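Side-chain contacts in hypothetical protein Atu0492 (Agrobacterium tumefaciens, PDB 2GMY), which is of unknown function but probably takes part in antioxidant defence as an AhpD-like protein: residues Leu30-Arg33 and Phe34-Leu37; His55-Glu58 and Ser59-Asp62. One frame throughout, in Å; residues are numbered along the deposited sequence.

Contact 1 (Leu30-Arg33 and Phe34-Leu37)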
# COMPACT_ATOMS: atom_id res chain seq x y z
N LEU A 30 29.23 -16.96 7.26
CA LEU A 30 27.95 -16.87 7.97
C LEU A 30 27.44 -18.26 8.29
O LEU A 30 27.50 -19.16 7.44
CB LEU A 30 26.90 -16.16 7.11
CG LEU A 30 26.75 -14.65 7.15
CD1 LEU A 30 25.46 -14.29 6.43
CD2 LEU A 30 26.73 -14.11 8.57
N GLU A 31 26.92 -18.42 9.50
CA GLU A 31 26.30 -19.67 9.92
C GLU A 31 25.24 -20.10 8.90
O GLU A 31 24.45 -19.28 8.43
CB GLU A 31 25.65 -19.47 11.28
CG GLU A 31 25.66 -20.70 12.16
CD GLU A 31 25.15 -20.41 13.55
OE1 GLU A 31 25.71 -19.52 14.24
OE2 GLU A 31 24.20 -21.11 13.97
N HIS A 32 25.23 -21.39 8.56
CA HIS A 32 24.33 -21.87 7.52
C HIS A 32 22.85 -21.66 7.87
O HIS A 32 22.04 -21.38 6.98
CB HIS A 32 24.63 -23.33 7.15
CG HIS A 32 25.97 -23.51 6.50
ND1 HIS A 32 26.32 -22.86 5.34
CD2 HIS A 32 27.04 -24.25 6.86
CE1 HIS A 32 27.55 -23.19 5.01
NE2 HIS A 32 28.02 -24.04 5.91
N ARG A 33 22.52 -21.76 9.15
CA ARG A 33 21.17 -21.49 9.63
C ARG A 33 20.70 -20.08 9.24
O ARG A 33 19.55 -19.89 8.83
CB ARG A 33 21.08 -21.66 11.14
CG ARG A 33 19.69 -21.40 11.65
CD ARG A 33 19.56 -21.49 13.16
NE ARG A 33 20.41 -20.54 13.88
CZ ARG A 33 21.53 -20.88 14.50
NH1 ARG A 33 21.95 -22.14 14.47
NH2 ARG A 33 22.24 -19.96 15.15
N PHE A 34 21.61 -19.11 9.35
CA PHE A 34 21.28 -17.72 9.01
C PHE A 34 21.14 -17.54 7.49
O PHE A 34 20.28 -16.78 7.02
CB PHE A 34 22.32 -16.75 9.58
CG PHE A 34 22.42 -16.79 11.09
CD1 PHE A 34 21.28 -16.96 11.89
CD2 PHE A 34 23.66 -16.62 11.72
CE1 PHE A 34 21.38 -16.98 13.30
CE2 PHE A 34 23.76 -16.64 13.11
CZ PHE A 34 22.61 -16.82 13.90
N ILE A 35 21.99 -18.24 6.73
CA ILE A 35 21.88 -18.20 5.28
C ILE A 35 20.53 -18.79 4.84
O ILE A 35 19.82 -18.20 4.02
CB ILE A 35 23.08 -18.92 4.60
CG1 ILE A 35 24.38 -18.18 4.95
CG2 ILE A 35 22.87 -18.97 3.08
CD1 ILE A 35 25.64 -18.88 4.39
N HIS A 36 20.16 -19.94 5.41
CA HIS A 36 18.85 -20.54 5.13
C HIS A 36 17.70 -19.59 5.45
O HIS A 36 16.76 -19.44 4.67
CB HIS A 36 18.66 -21.81 5.95
CG HIS A 36 19.58 -22.92 5.56
ND1 HIS A 36 19.87 -23.21 4.25
CD2 HIS A 36 20.26 -23.82 6.32
CE1 HIS A 36 20.70 -24.24 4.21
NE2 HIS A 36 20.95 -24.63 5.45
N LEU A 37 17.77 -18.98 6.62
CA LEU A 37 16.74 -18.04 7.08
C LEU A 37 16.60 -16.86 6.12
O LEU A 37 15.48 -16.47 5.76
CB LEU A 37 17.13 -17.56 8.48
CG LEU A 37 16.17 -16.58 9.16
CD1 LEU A 37 16.34 -16.71 10.66
CD2 LEU A 37 16.39 -15.13 8.68
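Apolar contact joins L30, the residue before the N-cap, to I35 in the first turn of helix 32-45: CB of L30 meets CG1 of I35 at 3.9 Å. The CD1 methyl of I35 also approaches O of L30, at 3.6 Å. Both are branched aliphatic residues, suited to a buried place.

The ring of F34 takes in the aliphatic and charged parts of its neighbours. CB of E31 touches CD2 of F34 at 3.5 Å, while R33 runs alongside the ring, pointing the same way. After an extended start the arginine chain bends at chi3 (60°). This brings NH2 of R33 to 3.4 Å from CZ of F34. Guanidinium and ring planes stand 84° apart. Outside the two segments, the F34 ring meets that of F115 edge-to-face. A salt bridge between E31 and R33 is modelled too tightly to be relied on.

Backbone bonds start the helix: O of E31 accepts from N of I35 at 3.2 Å, and N of H36 bonds to O of H32 at 2.8 Å. That same O of H32 lies over one face of the H36 ring, 3.1 Å from CD2 of H36. The imidazole suits this partly exposed turn because its NE2 can bond D62 beyond it.

With E31 at the N-cap, the L30-I35 pair is a hydrophobic staple, a motif characteristic of helix N-termini.

Contact 2 (His55-Glu58 and Ser59-Asp62)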
# COMPACT_ATOMS: atom_id res chain seq x y z
N HIS A 55 14.60 -23.66 -0.87
CA HIS A 55 15.16 -23.31 0.44
C HIS A 55 14.48 -24.02 1.60
O HIS A 55 15.10 -24.22 2.64
CB HIS A 55 15.26 -21.80 0.60
CG HIS A 55 16.09 -21.17 -0.48
ND1 HIS A 55 17.37 -21.60 -0.75
CD2 HIS A 55 15.82 -20.19 -1.37
CE1 HIS A 55 17.86 -20.90 -1.76
NE2 HIS A 55 16.94 -20.03 -2.15
N VAL A 56 13.22 -24.41 1.41
CA VAL A 56 12.55 -25.31 2.34
C VAL A 56 13.37 -26.62 2.42
O VAL A 56 13.72 -27.09 3.51
CB VAL A 56 11.11 -25.60 1.89
CG1 VAL A 56 10.56 -26.86 2.59
CG2 VAL A 56 10.20 -24.40 2.17
N LYS A 57 13.71 -27.16 1.25
CA LYS A 57 14.43 -28.44 1.17
C LYS A 57 15.83 -28.32 1.76
O LYS A 57 16.28 -29.21 2.50
CB LYS A 57 14.47 -28.95 -0.27
CG LYS A 57 13.11 -29.48 -0.73
CD LYS A 57 13.02 -29.60 -2.24
CE LYS A 57 11.66 -30.12 -2.66
NZ LYS A 57 11.50 -30.12 -4.15
N GLU A 58 16.52 -27.22 1.46
CA GLU A 58 17.86 -27.00 2.04
C GLU A 58 17.83 -26.86 3.56
O GLU A 58 18.70 -27.41 4.25
CB GLU A 58 18.54 -25.78 1.43
CG GLU A 58 18.87 -25.95 -0.04
CD GLU A 58 19.16 -24.62 -0.71
OE1 GLU A 58 18.62 -23.59 -0.24
OE2 GLU A 58 19.93 -24.60 -1.69
N SER A 59 16.85 -26.11 4.08
CA SER A 59 16.69 -25.94 5.53
C SER A 59 16.42 -27.28 6.20
O SER A 59 17.01 -27.60 7.23
CB SER A 59 15.53 -24.98 5.83
OG SER A 59 15.81 -23.70 5.29
N ARG A 60 15.55 -28.07 5.58
CA ARG A 60 15.19 -29.38 6.11
C ARG A 60 16.42 -30.28 6.15
O ARG A 60 16.64 -31.02 7.13
CB ARG A 60 14.09 -30.02 5.26
CG ARG A 60 13.68 -31.42 5.77
CD ARG A 60 12.54 -31.97 4.94
NE ARG A 60 11.34 -31.14 5.06
CZ ARG A 60 10.65 -30.60 4.05
NH1 ARG A 60 11.01 -30.80 2.79
NH2 ARG A 60 9.59 -29.87 4.33
N HIS A 61 17.22 -30.22 5.10
CA HIS A 61 18.41 -31.05 5.01
C HIS A 61 19.41 -30.77 6.14
O HIS A 61 20.07 -31.70 6.63
CB HIS A 61 19.08 -30.87 3.67
CG HIS A 61 20.23 -31.80 3.46
ND1 HIS A 61 20.05 -33.16 3.33
CD2 HIS A 61 21.56 -31.58 3.43
CE1 HIS A 61 21.23 -33.73 3.18
NE2 HIS A 61 22.16 -32.80 3.24
N ASP A 62 19.52 -29.50 6.52
CA ASP A 62 20.44 -29.10 7.60
C ASP A 62 19.83 -29.25 8.99
O ASP A 62 20.41 -28.77 9.97
CB ASP A 62 21.00 -27.69 7.35
CG ASP A 62 22.18 -27.69 6.39
OD1 ASP A 62 22.70 -28.79 6.07
OD2 ASP A 62 22.60 -26.60 5.95
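S59 turns its hydroxyl back onto the preceding turn of helix 49-61, where OG donates to O of H55 at 2.8 Å. Its chi1 of -62° sets OG beside the backbone N, facing that carbonyl. The routine helical bond from N of S59 to O of H55, at 3.0 Å, ends on the same oxygen, and the two donors reach it from opposite faces of the carbonyl plane. One acceptor is thus gripped twice. Serine suits the place: it is small enough for a buried position against W68 and I69, and it satisfies its own hydroxyl within the helix.

R60 lies side by side with V56, one turn back, pointing the same way. Its chain is bent at chi3 (-64°), which lays the guanidinium beside the valine, NH2 of R60 standing 3.6 Å from CG1 of V56. The valine methyl thus lies against the guanidinium, oblique to it, while NE forms a salt bridge with E66 and NH2, across the subunit boundary, a hydrogen bond with N70 of the second subunit.

E58 works through both backbone and side chain. Its O accepts from N of D62 at 3.2 Å, in the last turn before the chain leaves helical geometry. Its carboxylate goes the other way, OE1 accepting from ND1 of H55 at a modelled 2.4 Å, a doubtfully short distance. H55 closes a Cys-X-X-Cys-X-X-His sequence resembling the signature of AhpD relatives.

Chemically, the carbonyl O of H55, which accepts two hydrogen bonds, is probably held more firmly than one with a single helical bond. The bond from ND1, if real, would restrict rotation of the imidazole; an AhpD-like role for this histidine is only a possibility suggested by the sequence pattern.

Contact 1 comes first along the chain, at the start of helix 32-45, and contact 2 follows at the end of helix 49-61, the next helix. Their centres are 11 Å apart, so the opening of one helix lies beside the close of the other. They touch directly: NE2 of H36 stands 2.6 Å from OD2 of D62, a probable hydrogen bond, and CB of H36 packs on OG of S59 at 3.5 Å. H36 thereby ties together two successive helices of an all-helical chain. Both contacts belong to the part of the chain that resembles the carboxymuconolactone decarboxylase family, and contact 2 also meets a second subunit, which no residue of contact 1 touches.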